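Local coordinates for regulating synaptic membrane exocytosis protein 2 (Rattus norvegicus, PDB 2BWQ) that probably takes part in regulating neurotransmitter release at synapses, its C2 domain acting within a Rab3-interacting molecule, at residues A[36-41]-A[62-67]; A[42-47]-A[56-61]; A[87-92]-A[112-117]. One frame throughout, in Å; residues are numbered along the deposited sequence.

Interaction 1: A[36-41]-A[62-67]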
ATOM      1  N   GLY A  36     -23.070   4.402  -9.005  1.00  9.30           N
ATOM      2  CA  GLY A  36     -22.938   3.132  -9.721  1.00  9.35           C
ATOM      3  C   GLY A  36     -21.720   2.967 -10.597  1.00  9.64           C
ATOM      4  O   GLY A  36     -21.508   1.870 -11.140  1.00  9.90           O
ATOM      5  N   ARG A  37     -20.922   4.021 -10.786  1.00  9.11           N
ATOM      6  CA  ARG A  37     -19.787   3.938 -11.687  1.00  9.90           C
ATOM      7  C   ARG A  37     -18.579   3.428 -10.922  1.00 10.23           C
ATOM      8  O   ARG A  37     -18.532   3.479  -9.692  1.00 10.13           O
ATOM      9  CB  ARG A  37     -19.493   5.349 -12.235  1.00 12.03           C
ATOM     10  CG  ARG A  37     -20.598   5.880 -13.113  1.00 12.11           C
ATOM     11  CD  ARG A  37     -20.213   7.226 -13.717  1.00 19.22           C
ATOM     12  NE  ARG A  37     -21.244   7.787 -14.590  1.00 23.40           N
ATOM     13  CZ  ARG A  37     -21.371   7.519 -15.886  1.00 25.86           C
ATOM     14  NH1 ARG A  37     -20.568   6.638 -16.475  1.00 29.25           N
ATOM     15  NH2 ARG A  37     -22.312   8.136 -16.600  1.00 23.00           N
ATOM     16  N   PRO A  38     -17.595   2.924 -11.631  1.00 10.79           N
ATOM     17  CA  PRO A  38     -16.393   2.416 -11.007  1.00 12.84           C
ATOM     18  C   PRO A  38     -15.426   3.552 -10.601  1.00 12.09           C
ATOM     19  O   PRO A  38     -15.719   4.733 -10.776  1.00 12.41           O
ATOM     20  CB  PRO A  38     -15.789   1.543 -12.110  1.00 13.36           C
ATOM     21  CG  PRO A  38     -16.234   2.227 -13.389  1.00 13.86           C
ATOM     22  CD  PRO A  38     -17.608   2.772 -13.099  1.00 11.46           C
ATOM     23  N   ARG A  39     -14.309   3.146 -10.009  1.00 12.41           N
ATOM     24  CA  ARG A  39     -13.324   4.044  -9.434  1.00 12.41           C
ATOM     25  C   ARG A  39     -12.169   4.300 -10.423  1.00 12.71           C
ATOM     26  O   ARG A  39     -11.983   3.551 -11.365  1.00 12.82           O
ATOM     27  CB  ARG A  39     -12.765   3.318  -8.181  1.00 12.97           C
ATOM     28  CG  ARG A  39     -13.805   3.021  -7.073  1.00 14.35           C
ATOM     29  CD  ARG A  39     -14.403   4.288  -6.539  1.00 13.94           C
ATOM     30  NE  ARG A  39     -15.403   4.017  -5.501  1.00 14.05           N
ATOM     31  CZ  ARG A  39     -15.878   4.924  -4.645  1.00 12.80           C
ATOM     32  NH1 ARG A  39     -15.495   6.208  -4.714  1.00 12.73           N
ATOM     33  NH2 ARG A  39     -16.774   4.516  -3.751  1.00 14.47           N
ATOM     34  N   ASN A  40     -11.357   5.297 -10.108  1.00 12.33           N
ATOM     35  CA  ASN A  40     -10.053   5.516 -10.720  1.00 12.36           C
ATOM     36  C   ASN A  40      -9.028   5.419  -9.623  1.00 12.02           C
ATOM     37  O   ASN A  40      -8.616   6.436  -9.051  1.00 12.54           O
ATOM     38  CB  ASN A  40      -9.932   6.904 -11.366  1.00 12.96           C
ATOM     39  CG  ASN A  40     -10.990   7.148 -12.415  1.00 14.51           C
ATOM     40  OD1 ASN A  40     -11.300   6.280 -13.279  1.00 15.54           O
ATOM     41  ND2 ASN A  40     -11.564   8.363 -12.368  1.00 14.80           N
ATOM     42  N   PRO A  41      -8.686   4.192  -9.240  1.00 12.47           N
ATOM     43  CA  PRO A  41      -7.913   4.033  -7.984  1.00 12.07           C
ATOM     44  C   PRO A  41      -6.388   4.174  -8.102  1.00 12.75           C
ATOM     45  O   PRO A  41      -5.779   3.752  -9.110  1.00 12.24           O
ATOM     46  CB  PRO A  41      -8.340   2.636  -7.491  1.00 14.25           C
ATOM     47  CG  PRO A  41      -8.646   1.887  -8.782  1.00 15.11           C
ATOM     48  CD  PRO A  41      -9.110   2.900  -9.797  1.00 13.31           C
ATOM     49  N   VAL A  62      -5.381   3.651 -12.150  1.00 13.03           N
ATOM     50  CA  VAL A  62      -6.083   2.846 -13.166  1.00 13.70           C
ATOM     51  C   VAL A  62      -7.427   3.489 -13.467  1.00 13.70           C
ATOM     52  O   VAL A  62      -8.079   3.996 -12.539  1.00 14.38           O
ATOM     53  CB  VAL A  62      -6.276   1.381 -12.688  1.00 16.06           C
ATOM     54  CG1 VAL A  62      -7.016   0.580 -13.732  1.00 15.98           C
ATOM     55  CG2 VAL A  62      -4.926   0.781 -12.354  1.00 17.47           C
ATOM     56  N   LYS A  63      -7.814   3.518 -14.734  1.00 14.74           N
ATOM     57  CA  LYS A  63      -9.093   4.120 -15.106  1.00 16.48           C
ATOM     58  C   LYS A  63     -10.248   3.117 -15.001  1.00 15.20           C
ATOM     59  O   LYS A  63     -10.142   1.987 -15.506  1.00 15.48           O
ATOM     60  CB  LYS A  63      -9.118   4.636 -16.561  1.00 17.39           C
ATOM     61  CG  LYS A  63      -7.955   5.315 -17.143  1.00 23.68           C
ATOM     62  CD  LYS A  63      -8.359   5.881 -18.542  1.00 22.46           C
ATOM     63  CE  LYS A  63      -7.107   6.172 -19.434  1.00 31.87           C
ATOM     64  NZ  LYS A  63      -7.068   7.532 -20.121  1.00 32.20           N
ATOM     65  N   LYS A  64     -11.314   3.526 -14.334  1.00 13.24           N
ATOM     66  CA  LYS A  64     -12.630   2.851 -14.423  1.00 13.74           C
ATOM     67  C   LYS A  64     -12.584   1.366 -14.075  1.00 13.65           C
ATOM     68  O   LYS A  64     -12.784   0.468 -14.929  1.00 14.47           O
ATOM     69  CB  LYS A  64     -13.296   3.067 -15.816  1.00 12.75           C
ATOM     70  CG  LYS A  64     -13.617   4.537 -16.082  1.00 16.47           C
ATOM     71  CD  LYS A  64     -14.226   4.720 -17.530  1.00 15.03           C
ATOM     72  CE  LYS A  64     -14.589   6.174 -17.782  1.00 18.66           C
ATOM     73  NZ  LYS A  64     -15.045   6.366 -19.221  1.00 19.95           N
ATOM     74  N   THR A  65     -12.278   1.073 -12.822  1.00 13.22           N
ATOM     75  CA  THR A  65     -12.285  -0.326 -12.397  1.00 12.88           C
ATOM     76  C   THR A  65     -12.594  -0.429 -10.902  1.00 13.79           C
ATOM     77  O   THR A  65     -12.423   0.536 -10.162  1.00 14.69           O
ATOM     78  CB  THR A  65     -10.885  -0.920 -12.690  1.00 14.18           C
ATOM     79  OG1 THR A  65     -10.832  -2.288 -12.305  1.00 14.57           O
ATOM     80  CG2 THR A  65      -9.769  -0.242 -11.827  1.00 15.56           C
ATOM     81  N   LEU A  66     -12.965  -1.643 -10.497  1.00 12.87           N
ATOM     82  CA  LEU A  66     -13.101  -2.060  -9.089  1.00 13.09           C
ATOM     83  C   LEU A  66     -12.092  -3.133  -8.695  1.00 12.90           C
ATOM     84  O   LEU A  66     -12.078  -3.587  -7.546  1.00 13.95           O
ATOM     85  CB  LEU A  66     -14.504  -2.633  -8.850  1.00 13.35           C
ATOM     86  CG  LEU A  66     -15.606  -1.674  -9.261  1.00 14.42           C
ATOM     87  CD1 LEU A  66     -16.946  -2.385  -9.028  1.00 17.18           C
ATOM     88  CD2 LEU A  66     -15.571  -0.342  -8.525  1.00 15.71           C
ATOM     89  N   GLU A  67     -11.248  -3.506  -9.640  1.00 14.32           N
ATOM     90  CA  GLU A  67     -10.254  -4.551  -9.429  1.00 14.99           C
ATOM     91  C   GLU A  67      -8.916  -4.137 -10.086  1.00 13.24           C
ATOM     92  O   GLU A  67      -8.430  -4.825 -10.980  1.00 15.21           O
ATOM     93  CB  GLU A  67     -10.772  -5.870 -10.045  1.00 16.97           C
ATOM     94  CG  GLU A  67     -10.015  -7.097  -9.609  1.00 25.69           C
ATOM     95  CD  GLU A  67     -10.896  -8.320  -9.671  1.00 35.02           C
ATOM     96  OE1 GLU A  67     -11.812  -8.314 -10.542  1.00 39.75           O
ATOM     97  OE2 GLU A  67     -10.685  -9.262  -8.862  1.00 38.61           O
TER

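Interaction 2: A[42-47]-A[56-61]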
ATOM      1  N   TYR A  42      -5.799   4.727  -7.031  1.00 12.09           N
ATOM      2  CA  TYR A  42      -4.338   4.695  -6.844  1.00 12.33           C
ATOM      3  C   TYR A  42      -4.059   4.467  -5.392  1.00 11.96           C
ATOM      4  O   TYR A  42      -4.874   4.740  -4.544  1.00 12.32           O
ATOM      5  CB  TYR A  42      -3.626   5.937  -7.396  1.00 11.27           C
ATOM      6  CG  TYR A  42      -3.934   7.203  -6.618  1.00 13.98           C
ATOM      7  CD1 TYR A  42      -3.095   7.601  -5.535  1.00 14.66           C
ATOM      8  CD2 TYR A  42      -4.963   8.065  -7.042  1.00 13.79           C
ATOM      9  CE1 TYR A  42      -3.331   8.791  -4.851  1.00 16.90           C
ATOM     10  CE2 TYR A  42      -5.220   9.249  -6.320  1.00 17.33           C
ATOM     11  CZ  TYR A  42      -4.354   9.594  -5.266  1.00 16.19           C
ATOM     12  OH  TYR A  42      -4.567  10.801  -4.605  1.00 20.04           O
ATOM     13  N   VAL A  43      -2.831   4.002  -5.149  1.00 12.92           N
ATOM     14  CA  VAL A  43      -2.329   3.796  -3.795  1.00 12.27           C
ATOM     15  C   VAL A  43      -1.181   4.733  -3.511  1.00 12.53           C
ATOM     16  O   VAL A  43      -0.347   4.946  -4.360  1.00 13.09           O
ATOM     17  CB  VAL A  43      -1.836   2.348  -3.627  1.00 12.73           C
ATOM     18  CG1 VAL A  43      -1.232   2.132  -2.244  1.00 15.30           C
ATOM     19  CG2 VAL A  43      -3.016   1.376  -3.719  1.00 17.39           C
ATOM     20  N   LYS A  44      -1.195   5.335  -2.328  1.00 11.11           N
ATOM     21  CA  LYS A  44      -0.096   6.159  -1.791  1.00 11.10           C
ATOM     22  C   LYS A  44       0.499   5.449  -0.599  1.00 11.47           C
ATOM     23  O   LYS A  44      -0.236   4.851   0.211  1.00 12.46           O
ATOM     24  CB  LYS A  44      -0.657   7.514  -1.348  1.00 14.37           C
ATOM     25  CG  LYS A  44       0.400   8.460  -0.866  1.00 17.11           C
ATOM     26  CD  LYS A  44      -0.157   9.912  -0.813  1.00 22.17           C
ATOM     27  CE  LYS A  44      -1.271  10.046   0.226  1.00 26.71           C
ATOM     28  NZ  LYS A  44      -1.815  11.443   0.287  1.00 31.77           N
ATOM     29  N   ILE A  45       1.827   5.476  -0.539  1.00 13.09           N
ATOM     30  CA  ILE A  45       2.502   4.885   0.611  1.00 15.40           C
ATOM     31  C   ILE A  45       3.457   5.872   1.213  1.00 16.30           C
ATOM     32  O   ILE A  45       4.265   6.483   0.476  1.00 17.41           O
ATOM     33  CB  ILE A  45       3.216   3.610   0.267  1.00 15.60           C
ATOM     34  CG1 ILE A  45       2.225   2.620  -0.358  1.00 16.81           C
ATOM     35  CG2 ILE A  45       3.849   3.008   1.545  1.00 17.56           C
ATOM     36  CD1 ILE A  45       2.607   1.066  -0.540  1.00 19.47           C
ATOM     37  N   TYR A  46       3.387   6.069   2.513  1.00 14.64           N
ATOM     38  CA  TYR A  46       4.417   6.765   3.298  1.00 12.90           C
ATOM     39  C   TYR A  46       5.063   5.776   4.220  1.00 13.59           C
ATOM     40  O   TYR A  46       4.434   4.976   4.942  1.00 14.61           O
ATOM     41  CB  TYR A  46       3.847   7.885   4.144  1.00 14.83           C
ATOM     42  CG  TYR A  46       3.629   9.194   3.459  1.00 16.13           C
ATOM     43  CD1 TYR A  46       4.703  10.008   3.171  1.00 19.07           C
ATOM     44  CD2 TYR A  46       2.354   9.640   3.102  1.00 16.32           C
ATOM     45  CE1 TYR A  46       4.524  11.227   2.565  1.00 18.47           C
ATOM     46  CE2 TYR A  46       2.180  10.887   2.480  1.00 16.80           C
ATOM     47  CZ  TYR A  46       3.269  11.636   2.222  1.00 18.45           C
ATOM     48  OH  TYR A  46       3.075  12.887   1.615  1.00 21.13           O
ATOM     49  N   PHE A  47       6.396   5.786   4.214  1.00 14.25           N
ATOM     50  CA  PHE A  47       7.207   5.055   5.175  1.00 13.42           C
ATOM     51  C   PHE A  47       7.524   6.039   6.267  1.00 13.37           C
ATOM     52  O   PHE A  47       8.325   6.961   6.056  1.00 15.12           O
ATOM     53  CB  PHE A  47       8.506   4.576   4.478  1.00 13.77           C
ATOM     54  CG  PHE A  47       9.343   3.723   5.302  1.00 14.70           C
ATOM     55  CD1 PHE A  47       8.796   2.634   5.994  1.00 16.94           C
ATOM     56  CD2 PHE A  47      10.728   3.967   5.354  1.00 21.30           C
ATOM     57  CE1 PHE A  47       9.572   1.797   6.707  1.00 18.69           C
ATOM     58  CE2 PHE A  47      11.559   3.121   6.091  1.00 23.02           C
ATOM     59  CZ  PHE A  47      10.954   2.023   6.767  1.00 18.85           C
ATOM     60  N   LYS A  56       7.730   8.970   0.376  1.00 14.69           N
ATOM     61  CA  LYS A  56       6.442   8.914  -0.295  1.00 14.87           C
ATOM     62  C   LYS A  56       6.567   8.161  -1.619  1.00 14.37           C
ATOM     63  O   LYS A  56       7.489   8.425  -2.402  1.00 14.02           O
ATOM     64  CB  LYS A  56       5.873  10.331  -0.528  1.00 15.73           C
ATOM     65  CG  LYS A  56       4.516  10.301  -1.179  1.00 19.73           C
ATOM     66  CD  LYS A  56       3.896  11.639  -1.373  1.00 28.15           C
ATOM     67  CE  LYS A  56       2.709  11.527  -2.286  1.00 32.66           C
ATOM     68  NZ  LYS A  56       3.068  12.144  -3.595  1.00 39.29           N
ATOM     69  N   ARG A  57       5.602   7.318  -1.898  1.00 12.20           N
ATOM     70  CA  ARG A  57       5.486   6.653  -3.213  1.00 12.14           C
ATOM     71  C   ARG A  57       4.034   6.566  -3.611  1.00 12.52           C
ATOM     72  O   ARG A  57       3.142   6.518  -2.725  1.00 13.10           O
ATOM     73  CB  ARG A  57       5.990   5.210  -3.097  1.00 13.16           C
ATOM     74  CG  ARG A  57       7.468   5.055  -2.747  1.00 14.53           C
ATOM     75  CD  ARG A  57       8.485   5.562  -3.770  1.00 14.08           C
ATOM     76  NE  ARG A  57       9.835   5.232  -3.298  1.00 13.77           N
ATOM     77  CZ  ARG A  57      10.496   5.907  -2.416  1.00 12.78           C
ATOM     78  NH1 ARG A  57      10.020   7.053  -1.927  1.00 15.91           N
ATOM     79  NH2 ARG A  57      11.686   5.435  -2.017  1.00 14.95           N
ATOM     80  N   ARG A  58       3.768   6.499  -4.926  1.00 11.82           N
ATOM     81  CA  ARG A  58       2.396   6.371  -5.376  1.00 12.74           C
ATOM     82  C   ARG A  58       2.359   5.451  -6.573  1.00 12.93           C
ATOM     83  O   ARG A  58       3.247   5.529  -7.426  1.00 13.84           O
ATOM     84  CB  ARG A  58       1.934   7.762  -5.872  1.00 16.58           C
ATOM     85  CG  ARG A  58       1.432   8.631  -4.830  1.00 23.44           C
ATOM     86  CD  ARG A  58       0.884   9.963  -5.375  1.00 26.16           C
ATOM     87  NE  ARG A  58      -0.098   9.800  -6.452  1.00 25.73           N
ATOM     88  CZ  ARG A  58      -1.119  10.648  -6.665  1.00 28.08           C
ATOM     89  NH1 ARG A  58      -1.313  11.698  -5.847  1.00 24.82           N
ATOM     90  NH2 ARG A  58      -1.954  10.442  -7.666  1.00 31.77           N
ATOM     91  N   THR A  59       1.320   4.618  -6.656  1.00 13.05           N
ATOM     92  CA  THR A  59       1.058   3.913  -7.924  1.00 12.19           C
ATOM     93  C   THR A  59       0.509   4.869  -8.973  1.00 11.36           C
ATOM     94  O   THR A  59       0.025   5.961  -8.670  1.00 13.37           O
ATOM     95  CB  THR A  59       0.056   2.761  -7.755  1.00 12.67           C
ATOM     96  OG1 THR A  59      -1.236   3.300  -7.450  1.00 13.13           O
ATOM     97  CG2 THR A  59       0.458   1.749  -6.655  1.00 15.01           C
ATOM     98  N   LYS A  60       0.539   4.385 -10.208  1.00 12.15           N
ATOM     99  CA  LYS A  60      -0.283   4.998 -11.257  1.00 11.97           C
ATOM    100  C   LYS A  60      -1.782   4.831 -10.919  1.00 11.01           C
ATOM    101  O   LYS A  60      -2.178   4.051 -10.027  1.00 11.11           O
ATOM    102  CB  LYS A  60       0.029   4.399 -12.628  1.00 12.02           C
ATOM    103  CG  LYS A  60       1.457   4.685 -13.047  1.00 15.75           C
ATOM    104  CD  LYS A  60       1.776   4.013 -14.400  1.00 18.34           C
ATOM    105  CE  LYS A  60       3.256   4.239 -14.802  1.00 25.02           C
ATOM    106  NZ  LYS A  60       3.627   3.404 -15.996  1.00 27.90           N
ATOM    107  N   THR A  61      -2.606   5.593 -11.619  1.00 12.60           N
ATOM    108  CA  THR A  61      -4.064   5.553 -11.395  1.00 12.62           C
ATOM    109  C   THR A  61      -4.704   4.719 -12.495  1.00 12.26           C
ATOM    110  O   THR A  61      -4.534   5.006 -13.662  1.00 13.21           O
ATOM    111  CB  THR A  61      -4.663   6.978 -11.408  1.00 11.29           C
ATOM    112  OG1 THR A  61      -4.099   7.754 -10.326  1.00 13.16           O
ATOM    113  CG2 THR A  61      -6.170   6.962 -11.133  1.00 14.69           C
TER

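Interaction 3: A[87-92]-A[112-117]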
ATOM      1  N   ARG A  87       9.149   2.243  12.857  1.00 13.56           N
ATOM      2  CA  ARG A  87       8.788   2.506  11.429  1.00 12.68           C
ATOM      3  C   ARG A  87       7.468   1.821  11.140  1.00 11.54           C
ATOM      4  O   ARG A  87       7.160   0.740  11.697  1.00 12.68           O
ATOM      5  CB  ARG A  87       9.824   1.898  10.437  1.00 13.31           C
ATOM      6  CG  ARG A  87      11.201   2.500  10.622  1.00 17.18           C
ATOM      7  CD  ARG A  87      11.165   3.928  10.191  1.00 19.75           C
ATOM      8  NE  ARG A  87      12.501   4.460  10.008  1.00 23.03           N
ATOM      9  CZ  ARG A  87      13.097   5.145  10.956  1.00 23.87           C
ATOM     10  NH1 ARG A  87      12.465   5.374  12.121  1.00 25.41           N
ATOM     11  NH2 ARG A  87      14.331   5.610  10.764  1.00 25.96           N
ATOM     12  N   MET A  88       6.705   2.454  10.262  1.00 10.65           N
ATOM     13  CA  MET A  88       5.452   1.886   9.783  1.00 12.03           C
ATOM     14  C   MET A  88       5.161   2.321   8.381  1.00 12.08           C
ATOM     15  O   MET A  88       5.639   3.371   7.936  1.00 12.34           O
ATOM     16  CB  MET A  88       4.271   2.262  10.683  1.00 14.08           C
ATOM     17  CG  MET A  88       3.955   3.710  10.694  1.00 14.51           C
ATOM     18  SD  MET A  88       2.877   4.052  12.109  1.00 16.97           S
ATOM     19  CE  MET A  88       2.529   5.811  11.780  1.00 18.39           C
ATOM     20  N   LEU A  89       4.411   1.508   7.666  1.00 11.16           N
ATOM     21  CA  LEU A  89       3.961   1.861   6.333  1.00 11.81           C
ATOM     22  C   LEU A  89       2.526   2.288   6.360  1.00 11.30           C
ATOM     23  O   LEU A  89       1.653   1.532   6.796  1.00 12.13           O
ATOM     24  CB  LEU A  89       4.062   0.615   5.408  1.00 12.02           C
ATOM     25  CG  LEU A  89       5.480   0.179   5.092  1.00 12.13           C
ATOM     26  CD1 LEU A  89       5.424  -1.250   4.495  1.00 13.97           C
ATOM     27  CD2 LEU A  89       6.139   1.088   4.059  1.00 14.89           C
ATOM     28  N   GLU A  90       2.264   3.537   5.966  1.00 10.36           N
ATOM     29  CA  GLU A  90       0.893   4.050   5.848  1.00 11.11           C
ATOM     30  C   GLU A  90       0.475   3.948   4.396  1.00 11.04           C
ATOM     31  O   GLU A  90       1.002   4.626   3.512  1.00 10.46           O
ATOM     32  CB  GLU A  90       0.859   5.519   6.321  1.00 10.80           C
ATOM     33  CG  GLU A  90      -0.525   6.155   6.165  1.00 10.23           C
ATOM     34  CD  GLU A  90      -0.394   7.648   6.027  1.00 12.12           C
ATOM     35  OE1 GLU A  90      -0.236   8.297   7.041  1.00 12.32           O
ATOM     36  OE2 GLU A  90      -0.533   8.165   4.886  1.00 13.94           O
ATOM     37  N   ILE A  91      -0.433   3.025   4.144  1.00 10.77           N
ATOM     38  CA  ILE A  91      -0.887   2.674   2.787  1.00 12.25           C
ATOM     39  C   ILE A  91      -2.318   3.116   2.630  1.00 11.40           C
ATOM     40  O   ILE A  91      -3.171   2.694   3.387  1.00 12.34           O
ATOM     41  CB  ILE A  91      -0.741   1.148   2.582  1.00 12.72           C
ATOM     42  CG1 ILE A  91       0.733   0.776   2.800  1.00 13.82           C
ATOM     43  CG2 ILE A  91      -1.260   0.753   1.178  1.00 13.82           C
ATOM     44  CD1 ILE A  91       0.914  -0.800   3.044  1.00 19.58           C
ATOM     45  N   THR A  92      -2.568   4.024   1.700  1.00 11.98           N
ATOM     46  CA  THR A  92      -3.918   4.577   1.505  1.00 12.13           C
ATOM     47  C   THR A  92      -4.334   4.417   0.083  1.00 12.25           C
ATOM     48  O   THR A  92      -3.526   4.543  -0.847  1.00 13.96           O
ATOM     49  CB  THR A  92      -4.007   6.059   1.968  1.00 11.54           C
ATOM     50  OG1 THR A  92      -3.013   6.849   1.296  1.00 13.06           O
ATOM     51  CG2 THR A  92      -3.802   6.133   3.475  1.00 13.44           C
ATOM     52  N   ILE A 112       0.869  -0.627   8.534  1.00 11.44           N
ATOM     53  CA  ILE A 112       1.625  -1.847   8.884  1.00 12.14           C
ATOM     54  C   ILE A 112       2.822  -1.448   9.703  1.00 11.26           C
ATOM     55  O   ILE A 112       3.740  -0.799   9.200  1.00 12.27           O
ATOM     56  CB  ILE A 112       2.050  -2.594   7.599  1.00 13.06           C
ATOM     57  CG1 ILE A 112       0.824  -3.064   6.814  1.00 13.37           C
ATOM     58  CG2 ILE A 112       2.975  -3.815   7.958  1.00 13.64           C
ATOM     59  CD1 ILE A 112       1.191  -3.750   5.510  1.00 13.91           C
ATOM     60  N   GLU A 113       2.855  -1.827  10.948  1.00 11.95           N
ATOM     61  CA  GLU A 113       4.039  -1.662  11.816  1.00 11.98           C
ATOM     62  C   GLU A 113       5.157  -2.593  11.346  1.00 11.19           C
ATOM     63  O   GLU A 113       4.903  -3.814  11.212  1.00 11.64           O
ATOM     64  CB  GLU A 113       3.697  -1.971  13.289  1.00 12.30           C
ATOM     65  CG  GLU A 113       2.747  -0.921  13.867  1.00 13.90           C
ATOM     66  CD  GLU A 113       3.436   0.344  14.247  1.00 19.46           C
ATOM     67  OE1 GLU A 113       4.660   0.508  14.138  1.00 18.38           O
ATOM     68  OE2 GLU A 113       2.688   1.243  14.667  1.00 24.35           O
ATOM     69  N   LEU A 114       6.352  -2.070  11.092  0.50 10.60           N
ATOM     70  CA  LEU A 114       7.420  -2.942  10.589  0.50 10.71           C
ATOM     71  C   LEU A 114       7.771  -4.071  11.535  0.50 11.83           C
ATOM     72  O   LEU A 114       8.088  -5.168  11.044  0.50 11.29           O
ATOM     73  CB  LEU A 114       8.689  -2.160  10.237  0.50 11.71           C
ATOM     74  CG  LEU A 114       8.790  -1.716   8.775  0.50 10.74           C
ATOM     75  CD1 LEU A 114       8.964  -3.004   7.926  0.50 12.58           C
ATOM     76  CD2 LEU A 114       7.589  -0.905   8.323  0.50 11.62           C
ATOM     77  N   GLU A 115       7.706  -3.844  12.855  1.00 12.28           N
ATOM     78  CA  GLU A 115       8.241  -4.828  13.796  1.00 13.15           C
ATOM     79  C   GLU A 115       7.497  -6.141  13.709  1.00 13.93           C
ATOM     80  O   GLU A 115       8.093  -7.152  14.064  1.00 16.65           O
ATOM     81  CB  GLU A 115       8.133  -4.264  15.216  1.00 15.23           C
ATOM     82  CG  GLU A 115       8.690  -5.165  16.334  1.00 19.82           C
ATOM     83  CD  GLU A 115      10.214  -5.259  16.395  1.00 27.75           C
ATOM     84  OE1 GLU A 115      10.974  -4.751  15.515  1.00 28.35           O
ATOM     85  OE2 GLU A 115      10.697  -5.864  17.394  1.00 35.03           O
ATOM     86  N   THR A 116       6.248  -6.138  13.293  1.00 12.55           N
ATOM     87  CA  THR A 116       5.567  -7.404  13.165  1.00 13.93           C
ATOM     88  C   THR A 116       5.077  -7.680  11.774  1.00 13.61           C
ATOM     89  O   THR A 116       4.191  -8.510  11.582  1.00 14.08           O
ATOM     90  CB  THR A 116       4.387  -7.489  14.175  1.00 16.03           C
ATOM     91  OG1 THR A 116       3.570  -6.329  14.017  1.00 14.89           O
ATOM     92  CG2 THR A 116       4.932  -7.591  15.668  1.00 17.12           C
ATOM     93  N   ALA A 117       5.558  -6.940  10.791  1.00 12.12           N
ATOM     94  CA  ALA A 117       5.109  -7.099   9.426  1.00 12.25           C
ATOM     95  C   ALA A 117       5.485  -8.480   8.870  1.00 10.36           C
ATOM     96  O   ALA A 117       6.459  -9.135   9.297  1.00 12.11           O
ATOM     97  CB  ALA A 117       5.807  -6.042   8.551  1.00 12.36           C
TER

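Interaction 1: A[36-41]-A[62-67]
The carboxamide of N40 reaches across to the backbone of 62-67, where its OD1 accepts the N-H of K64 at 2.9 Å, with the donor in the carbonyl plane and the bond fairly straight (156°). N40 CG lies anti to its own carbonyl carbon (chi1 -58°), which carries the amide over to K64. K64 and T65 together face R39, forming a G1 beta bulge. T65 N bonds R39 O at 2.9 Å in the plane of that carbonyl, whereas R39 N approaches T65 O from above its plane over a longer 3.2 Å. Beyond the bulge the P38 ring lies against the K64-T65 peptide, its CB 3.6 Å from T65 N. L66 turns one methyl back toward it, CD2 standing 3.8 Å from P38 CA. The P41 ring and the T65 side chain cross at about a right angle, with P41 CD 3.8 Å from T65 CG2. V62 N closes the other end on P41 O at 3.1 Å. The guanidinium of R39 leaves the contact for the P31 carbonyl, D95 and E105. Two loops are thereby joined at one end of the C2 domain, one leading into strand 41-48 and the other into strand 69-76.

Interaction 2: A[42-47]-A[56-61]
The beta hairpin of strands 41-48 and 56-58 brings Y42 under R58 and Y46 against K56. The R58 guanidinium lies flat on the Y42 ring, planes 6° apart, in a cation-pi stack with R58 CZ 3.8 Å from the ring centroid. Y42 holds its ring between its backbone N and carbonyl carbon (chi1 68°), and the bend of R58 at chi3 lets the guanidinium settle over it. K56 runs extended over one face of Y46, its CG 4.2 Å from the ring centroid in a CH-pi contact, while K56 CD comes within 3.3 Å of Y46 OH. I45 and R57 form the antiparallel hydrogen-bonded pair, I45 N to R57 O and R57 N to I45 O, both 2.8 Å. Past R58 a side chain replaces the backbone: T59 OG1 accepts V43 N at 2.9 Å, almost straight at 175°, and donates to K60 O. A leucine in place of Y42 would probably deprive the R58 guanidinium of its flat aromatic support and let it turn more freely. Q96 also bonds R58 NH2, and W94 of strand 88-95 stacks with Y42. Strand 56-58 edges its sheet, whereas 41-48 lies between it and 88-95; V43 and I45 face strand 19-28 of the other sheet.

Interaction 3: A[87-92]-A[112-117]
Backbone bonds join L89 to I112, at the end of strand 105-113, and R87 to L114 just past it. L89 and I112 make an antiparallel hydrogen-bonded pair, with L89 N to I112 O and I112 N to L89 O both 2.9 Å. One further backbone bond follows the last bridge as the chain turns into a short 3-10 segment, L114 N reaching R87 O at 3.0 Å and nearly straight (170°). M88 CA adds a CA-H...O contact to I112 O.

The apolar contacts lie on the side of L89 and I112. L89 CB stands 4.4 Å from I112 CB, and I91 CD1 meets I112 CD1 at 3.9 Å. L11 of strand 6-14, in the other sheet, touches both L89 and I112.

On the face of M88 and E113 the two side chains run side by side in the same direction. E113 bends at chi2 (-78°), which folds its carboxylate back over M88: E113 OE2 lies 3.8 Å from M88 SD and E113 OE1 3.9 Å from M88 CB.

The chemistry is therefore divided between two faces. Leucine and isoleucine side chains pack toward the interior, between the two sheets, while a carboxylate resting on a thioether is consistent with the solvent-facing side.

How the interactions relate
Interactions 2 and 3 share one four-stranded sheet: strands 41-48 and 88-95 are neighbours in it, joined by backbone bonds such as Y46 O to E90 N at 2.8 Å, and F47 packs on L89 on the buried side. Interaction 2 lies nearest the middle of the chain and adds to its main-chain pairing an arginine stacked on one tyrosine and lysine methylenes on another, whereas interaction 3, at the opposite edge of the sheet, combines such pairing with aliphatic core packing. Interaction 1 is more peripheral, its centre about 17 Å from the centre of the chain, and joins loops through a bulge, prolines and an amide. It continues directly into interaction 2, where T61 CG2 meets N40 O, but does not touch interaction 3.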